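Local coordinates for protein R.MvaI (Kocuria varians, PDB 2OA9) that acts as a monomeric, metal-binding restriction endonuclease that recognizes its DNA target sequence asymmetrically, at residues A[156-159]-A[160-163]; A[193-196]-A[197-201]; A[235-238]-A[239-242]. All blocks are in the same frame, centred on the assembly; numbering follows the deposited sequence.

Contact 1: A[156-159]-A[160-163]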
loop_
_atom_site.group_PDB
_atom_site.type_symbol
_atom_site.label_atom_id
_atom_site.label_comp_id
_atom_site.label_asym_id
_atom_site.label_seq_id
_atom_site.Cartn_x
_atom_site.Cartn_y
_atom_site.Cartn_z
ATOM N N GLN A 156 5.358 -8.620 -8.948
ATOM C CA GLN A 156 6.506 -9.043 -8.161
ATOM C C GLN A 156 7.646 -8.026 -8.201
ATOM O O GLN A 156 8.223 -7.700 -7.160
ATOM C CB GLN A 156 7.024 -10.378 -8.666
ATOM C CG GLN A 156 8.163 -10.917 -7.831
ATOM C CD GLN A 156 7.928 -12.355 -7.450
ATOM O OE1 GLN A 156 7.340 -12.624 -6.414
ATOM N NE2 GLN A 156 8.349 -13.287 -8.312
ATOM N N ASN A 157 7.915 -7.491 -9.389
ATOM C CA ASN A 157 8.946 -6.495 -9.577
ATOM C C ASN A 157 8.620 -5.209 -8.815
ATOM O O ASN A 157 9.504 -4.637 -8.213
ATOM C CB ASN A 157 9.151 -6.193 -11.073
ATOM C CG ASN A 157 10.115 -5.054 -11.306
ATOM O OD1 ASN A 157 9.737 -3.988 -11.794
ATOM N ND2 ASN A 157 11.390 -5.281 -10.959
ATOM N N GLN A 158 7.354 -4.785 -8.816
ATOM C CA GLN A 158 6.936 -3.620 -8.058
ATOM C C GLN A 158 7.135 -3.812 -6.571
ATOM O O GLN A 158 7.627 -2.910 -5.855
ATOM C CB GLN A 158 5.459 -3.333 -8.320
ATOM C CG GLN A 158 5.219 -2.755 -9.662
ATOM C CD GLN A 158 5.941 -1.448 -9.820
ATOM O OE1 GLN A 158 5.650 -0.487 -9.105
ATOM N NE2 GLN A 158 6.938 -1.420 -10.710
ATOM N N LEU A 159 6.775 -4.995 -6.098
ATOM C CA LEU A 159 6.931 -5.319 -4.684
ATOM C C LEU A 159 8.418 -5.309 -4.294
ATOM O O LEU A 159 8.787 -4.681 -3.305
ATOM C CB LEU A 159 6.289 -6.659 -4.335
ATOM C CG LEU A 159 4.759 -6.717 -4.363
ATOM C CD1 LEU A 159 4.346 -8.171 -4.403
ATOM C CD2 LEU A 159 4.091 -5.980 -3.183
ATOM N N ASP A 160 9.246 -5.970 -5.100
ATOM C CA ASP A 160 10.701 -5.980 -4.916
ATOM C C ASP A 160 11.296 -4.565 -4.887
ATOM O O ASP A 160 12.198 -4.295 -4.095
ATOM C CB ASP A 160 11.385 -6.777 -6.038
ATOM C CG ASP A 160 11.129 -8.281 -5.964
ATOM O OD1 ASP A 160 10.677 -8.812 -4.920
ATOM O OD2 ASP A 160 11.378 -9.029 -6.935
ATOM N N LYS A 161 10.811 -3.676 -5.744
ATOM C CA LYS A 161 11.380 -2.337 -5.877
ATOM C C LYS A 161 10.832 -1.335 -4.872
ATOM O O LYS A 161 11.550 -0.418 -4.482
ATOM C CB LYS A 161 11.111 -1.774 -7.275
ATOM C CG LYS A 161 12.244 -1.877 -8.276
ATOM C CD LYS A 161 11.942 -0.997 -9.497
ATOM C CE LYS A 161 10.793 -1.535 -10.337
ATOM N NZ LYS A 161 11.192 -1.710 -11.771
ATOM N N LYS A 162 9.566 -1.502 -4.458
ATOM C CA LYS A 162 8.817 -0.423 -3.827
ATOM C C LYS A 162 8.432 -0.687 -2.377
ATOM O O LYS A 162 8.195 0.257 -1.650
ATOM C CB LYS A 162 7.549 -0.049 -4.622
ATOM C CG LYS A 162 7.808 0.379 -6.067
ATOM C CD LYS A 162 8.905 1.402 -6.151
ATOM C CE LYS A 162 8.986 2.041 -7.530
ATOM N NZ LYS A 162 7.991 3.140 -7.670
ATOM N N LEU A 163 8.422 -1.940 -1.943
ATOM C CA LEU A 163 8.023 -2.221 -0.560
ATOM C C LEU A 163 9.017 -1.613 0.391
ATOM O O LEU A 163 10.222 -1.614 0.126
ATOM C CB LEU A 163 7.960 -3.712 -0.275
ATOM C CG LEU A 163 6.734 -4.502 -0.721
ATOM C CD1 LEU A 163 6.959 -5.955 -0.364
ATOM C CD2 LEU A 163 5.469 -3.964 -0.072
#

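Contact 2: A[193-196]-A[197-201]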
loop_
_atom_site.group_PDB
_atom_site.type_symbol
_atom_site.label_atom_id
_atom_site.label_comp_id
_atom_site.label_asym_id
_atom_site.label_seq_id
_atom_site.Cartn_x
_atom_site.Cartn_y
_atom_site.Cartn_z
ATOM N N LEU A 193 5.851 -8.840 1.524
ATOM C CA LEU A 193 4.556 -9.284 0.999
ATOM C C LEU A 193 4.794 -9.963 -0.330
ATOM O O LEU A 193 5.393 -9.353 -1.210
ATOM C CB LEU A 193 3.606 -8.100 0.795
ATOM C CG LEU A 193 2.231 -8.374 0.172
ATOM C CD1 LEU A 193 1.391 -9.052 1.172
ATOM C CD2 LEU A 193 1.594 -7.035 -0.250
ATOM N N THR A 194 4.312 -11.199 -0.475
ATOM C CA THR A 194 4.483 -11.948 -1.715
ATOM C C THR A 194 3.411 -11.584 -2.732
ATOM O O THR A 194 2.333 -11.097 -2.386
ATOM C CB THR A 194 4.390 -13.454 -1.502
ATOM O OG1 THR A 194 3.100 -13.780 -0.996
ATOM C CG2 THR A 194 5.392 -13.979 -0.438
ATOM N N VAL A 195 3.696 -11.844 -4.011
ATOM C CA VAL A 195 2.673 -11.650 -5.022
ATOM C C VAL A 195 1.471 -12.565 -4.788
ATOM O O VAL A 195 0.363 -12.172 -5.032
ATOM C CB VAL A 195 3.240 -11.743 -6.474
ATOM C CG1 VAL A 195 3.700 -13.140 -6.789
ATOM C CG2 VAL A 195 2.203 -11.204 -7.465
ATOM N N GLN A 196 1.691 -13.780 -4.314
ATOM C CA GLN A 196 0.590 -14.690 -4.034
ATOM C C GLN A 196 -0.329 -14.142 -2.948
ATOM O O GLN A 196 -1.548 -14.239 -3.055
ATOM C CB GLN A 196 1.108 -16.068 -3.626
ATOM C CG GLN A 196 1.671 -16.854 -4.778
ATOM C CD GLN A 196 3.073 -16.398 -5.164
ATOM O OE1 GLN A 196 3.792 -15.775 -4.359
ATOM N NE2 GLN A 196 3.466 -16.705 -6.399
ATOM N N SER A 197 0.259 -13.539 -1.917
ATOM C CA SER A 197 -0.537 -12.974 -0.827
ATOM C C SER A 197 -1.274 -11.726 -1.313
ATOM O O SER A 197 -2.421 -11.479 -0.952
ATOM C CB SER A 197 0.360 -12.602 0.340
ATOM O OG SER A 197 0.840 -13.716 1.029
ATOM N N LEU A 198 -0.605 -10.951 -2.156
ATOM C CA LEU A 198 -1.230 -9.794 -2.760
ATOM C C LEU A 198 -2.472 -10.186 -3.504
ATOM O O LEU A 198 -3.511 -9.567 -3.364
ATOM C CB LEU A 198 -0.248 -9.096 -3.701
ATOM C CG LEU A 198 -0.796 -7.938 -4.527
ATOM C CD1 LEU A 198 -0.907 -6.736 -3.636
ATOM C CD2 LEU A 198 0.074 -7.609 -5.747
ATOM N N CYS A 199 -2.349 -11.215 -4.337
ATOM C CA CYS A 199 -3.468 -11.657 -5.134
ATOM C C CYS A 199 -4.570 -12.282 -4.279
ATOM O O CYS A 199 -5.731 -12.059 -4.572
ATOM C CB CYS A 199 -2.997 -12.633 -6.188
ATOM S SG CYS A 199 -1.991 -11.847 -7.486
ATOM N N ARG A 200 -4.217 -13.027 -3.233
ATOM C CA ARG A 200 -5.241 -13.525 -2.308
ATOM C C ARG A 200 -5.992 -12.373 -1.667
ATOM O O ARG A 200 -7.207 -12.376 -1.544
ATOM C CB ARG A 200 -4.666 -14.422 -1.199
ATOM C CG ARG A 200 -4.151 -15.758 -1.657
ATOM C CD ARG A 200 -3.722 -16.646 -0.446
ATOM N NE ARG A 200 -2.639 -16.087 0.397
ATOM C CZ ARG A 200 -2.777 -15.340 1.543
ATOM N NH1 ARG A 200 -3.942 -15.040 2.044
ATOM N NH2 ARG A 200 -1.714 -14.911 2.219
ATOM N N GLY A 201 -5.266 -11.335 -1.313
ATOM C CA GLY A 201 -5.876 -10.182 -0.686
ATOM C C GLY A 201 -6.842 -9.431 -1.569
ATOM O O GLY A 201 -7.857 -8.972 -1.105
HETATM O O HOH W 1 3.083 -12.324 2.191
#

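Contact 3: A[235-238]-A[239-242]. With CD (cadmium ion), chain E.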
loop_
_atom_site.group_PDB
_atom_site.type_symbol
_atom_site.label_atom_id
_atom_site.label_comp_id
_atom_site.label_asym_id
_atom_site.label_seq_id
_atom_site.Cartn_x
_atom_site.Cartn_y
_atom_site.Cartn_z
ATOM N N ASN A 235 -5.656 -1.270 3.722
ATOM C CA ASN A 235 -5.698 -0.710 5.080
ATOM C C ASN A 235 -4.491 -1.185 5.842
ATOM O O ASN A 235 -4.076 -2.351 5.751
ATOM C CB ASN A 235 -6.979 -1.135 5.749
ATOM C CG ASN A 235 -7.038 -0.747 7.195
ATOM O OD1 ASN A 235 -6.480 -1.373 8.063
ATOM N ND2 ASN A 235 -7.770 0.345 7.451
ATOM N N MET A 236 -3.877 -0.299 6.607
ATOM C CA MET A 236 -2.576 -0.600 7.181
ATOM C C MET A 236 -2.650 -1.713 8.220
ATOM O O MET A 236 -1.723 -2.537 8.335
ATOM C CB MET A 236 -1.926 0.644 7.756
ATOM C CG MET A 236 -0.620 0.408 8.426
ATOM S SD MET A 236 0.197 1.959 8.910
ATOM C CE MET A 236 -0.159 2.808 7.331
ATOM N N GLU A 237 -3.699 -1.738 9.042
ATOM C CA GLU A 237 -3.862 -2.895 9.957
ATOM C C GLU A 237 -4.019 -4.158 9.187
ATOM O O GLU A 237 -3.478 -5.204 9.559
ATOM C CB GLU A 237 -5.104 -2.772 10.865
ATOM C CG GLU A 237 -4.917 -2.007 12.135
ATOM C CD GLU A 237 -4.303 -2.826 13.241
ATOM O OE1 GLU A 237 -3.149 -3.167 13.121
ATOM O OE2 GLU A 237 -4.978 -3.061 14.262
ATOM N N LYS A 238 -4.806 -4.093 8.123
ATOM C CA LYS A 238 -5.071 -5.252 7.331
ATOM C C LYS A 238 -3.826 -5.872 6.756
ATOM O O LYS A 238 -3.755 -7.080 6.536
ATOM C CB LYS A 238 -6.025 -4.860 6.241
ATOM C CG LYS A 238 -6.736 -5.998 5.636
ATOM C CD LYS A 238 -8.124 -5.580 5.155
ATOM C CE LYS A 238 -9.087 -5.150 6.259
ATOM N NZ LYS A 238 -9.992 -6.221 6.730
ATOM N N LEU A 239 -2.814 -5.068 6.492
ATOM C CA LEU A 239 -1.534 -5.562 6.008
ATOM C C LEU A 239 -0.876 -6.595 6.949
ATOM O O LEU A 239 -0.241 -7.536 6.476
ATOM C CB LEU A 239 -0.576 -4.416 5.654
ATOM C CG LEU A 239 0.769 -4.823 5.053
ATOM C CD1 LEU A 239 0.613 -5.670 3.803
ATOM C CD2 LEU A 239 1.568 -3.538 4.748
ATOM N N LEU A 240 -1.129 -6.520 8.263
ATOM C CA LEU A 240 -0.644 -7.510 9.214
ATOM C C LEU A 240 -1.266 -8.882 9.035
ATOM O O LEU A 240 -0.756 -9.864 9.554
ATOM C CB LEU A 240 -0.843 -7.047 10.663
ATOM C CG LEU A 240 -0.219 -5.678 10.978
ATOM C CD1 LEU A 240 -0.465 -5.294 12.391
ATOM C CD2 LEU A 240 1.318 -5.690 10.686
ATOM N N GLU A 241 -2.355 -8.974 8.294
ATOM C CA GLU A 241 -2.926 -10.289 7.937
ATOM C C GLU A 241 -2.167 -10.971 6.811
ATOM O O GLU A 241 -2.061 -12.199 6.755
ATOM C CB GLU A 241 -4.393 -10.109 7.534
ATOM C CG GLU A 241 -5.103 -11.291 6.844
ATOM C CD GLU A 241 -6.550 -11.041 6.458
ATOM O OE1 GLU A 241 -7.145 -10.067 6.916
ATOM O OE2 GLU A 241 -7.115 -11.843 5.685
ATOM N N TYR A 242 -1.635 -10.170 5.896
ATOM C CA TYR A 242 -1.021 -10.674 4.660
ATOM C C TYR A 242 0.504 -10.707 4.621
ATOM O O TYR A 242 1.078 -11.502 3.875
ATOM C CB TYR A 242 -1.486 -9.850 3.460
ATOM C CG TYR A 242 -2.944 -10.056 3.203
ATOM C CD1 TYR A 242 -3.391 -11.099 2.380
ATOM C CD2 TYR A 242 -3.929 -9.274 3.839
ATOM C CE1 TYR A 242 -4.712 -11.340 2.192
ATOM C CE2 TYR A 242 -5.289 -9.494 3.649
ATOM C CZ TYR A 242 -5.684 -10.536 2.808
ATOM O OH TYR A 242 -6.973 -10.789 2.615
HETATM CD CD CD E . -3.378 -4.359 15.211
#

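Contact 1: A[156-159]-A[160-163]
Lys161 curls back along one turn of helix to reach Asn157. Its CB lies 3.4 Å from the backbone Asn157 O, the atom that also accepts from Lys161 N. Its CG follows at 3.9 Å from the same Asn157 O. The chain then bends at chi3 and again at chi4 (-69° and -126°), which carries the ammonium over to the amide. Lys161 CE comes to 3.0 Å from Asn157 OD1, and Lys161 NZ ends 2.7 Å from that Asn157 OD1. This last hydrogen bond, from NZ, lies in the carbonyl plane and uses a lone pair of OD1. With an alanine here OD1 is gone, and the ammonium of Lys161 would probably be left without this mate and be freer to swing.

The contact belongs to the last turns of helix 152-162, in the PD-(D/E)XK-type endonuclease fold. Asp160 N donates to Gln156 O at 2.9 Å in a nearly straight bond. Two residues on, the pattern weakens: Lys162 N makes only weak bonds, to Gln158 O and Leu159 O. Leu163 is the first residue to leave helical backbone angles, but its N still donates to Leu159 O at 3.1 Å.

On the inner side, Leu159 and Leu163 lie alongside each other and point the same way. Leu159 CD2 packs 3.9 Å from Leu163 CG. Leu159 also rests on Phe73 of strand 69-74.

Contact 2: A[193-196]-A[197-201]
Thr194 is the N-cap of helix 195-204, and its side chain reaches Ser197 in the first turn. Ser197 N donates to Thr194 OG1 at 3.0 Å. The torsion allows this: OG1 sits between the backbone N and the carbonyl carbon (chi1 61°), which turns it to the N-H of Ser197. In a capping box, the side chain at the position of Ser197 would accept from the N-cap N-H directly. Here a water stands between them. It accepts from Thr194 N at 3.1 Å and lies 2.9 Å from Ser197 OG. The two hydroxyl oxygens, Thr194 OG1 and Ser197 OG, are 3.0 Å apart.

From there the helix bonds are regular. Leu198 N donates to Thr194 O, Cys199 N to Val195 O and Arg200 N to Gln196 O.

The apolar side chains face inward. Leu193 meets two residues of the helix with its two branches: CD1 packs 3.8 Å from Ser197 CB, and CD2 touches Leu198 CD1. Leu72 of strand 69-74 lies against both leucines. Val195 and Cys199 turn to helix 152-162, where Phe152 touches Cys199.

The exposed Arg200 chain passes close to the helix backbone, its CG 3.3 Å from Gln196 O. The guanidinium then turns back, and Arg200 NH2 makes a weak hydrogen bond to Ser197 OG at 3.1 Å.

Contact 3: A[235-238]-A[239-242]
Glu237 has CG anti to its carbonyl carbon (chi1 -86°) and bends at chi2 (-82°), which brings its carboxylate round to Leu240. Leu240 has CG beside its backbone N (chi1 -55°), and its CD1 branch crosses over to lie 3.5 Å from Glu237 OE1. The carboxylate grips a cadmium ion with both oxygens, OE1 at 2.4 Å and OE2 at 2.3 Å from the metal. His62 ND1 binds the same ion, so the metal joins this helix to the 62-66 region. This bidentate binding fixes the rotation of the carboxylate.

Helix 236-242 is a short, weakly bonded helix between strands 225-235 and 244-248. Asn235 is its N-cap. Lys238 N donates to Asn235 OD1 at 3.2 Å, in the carbonyl plane and on a lone pair. The amide is held at its other end too, since Asn235 ND2 donates to Ala66 O. Leu239 N bonds to Asn235 O. After that the bonds span three residues, as in a 3-10 helix: Leu240 N to Glu237 O, Glu241 N to Lys238 O at 2.9 Å, and Tyr242 N to Leu239 O. In the first two, the donor stands above the carbonyl plane.

Lys238 O also meets the edge of the Tyr242 ring, 3.5 Å from CD2. Glu241 CG sits over one face of that ring, 3.6 Å above its plane and offset toward the rim. Tyr242 OH is hydrogen-bonded to Asp206 and Asn204. Asp206 and Glu241 bind another cadmium ion.

The three contacts follow in series along the chain, and none nests in or crosses another. Each closes only a turn of helix. Contact 1 ends helix 152-162. The chain then runs through the antiparallel strands 166-176 and 179-192 to contact 2, which starts helix 195-204. Strands 207-215 and 225-235 lead on to contact 3. Contact 2 is the middle piece in space. Its Leu193 packs against Leu159 and Leu163 of contact 1, and also touches Tyr242 of contact 3. The Tyr242 ring lies against Gly201, with CE1 3.3 Å from Gly201 CA. Contacts 1 and 3 do not touch; their centres are about 17 Å apart.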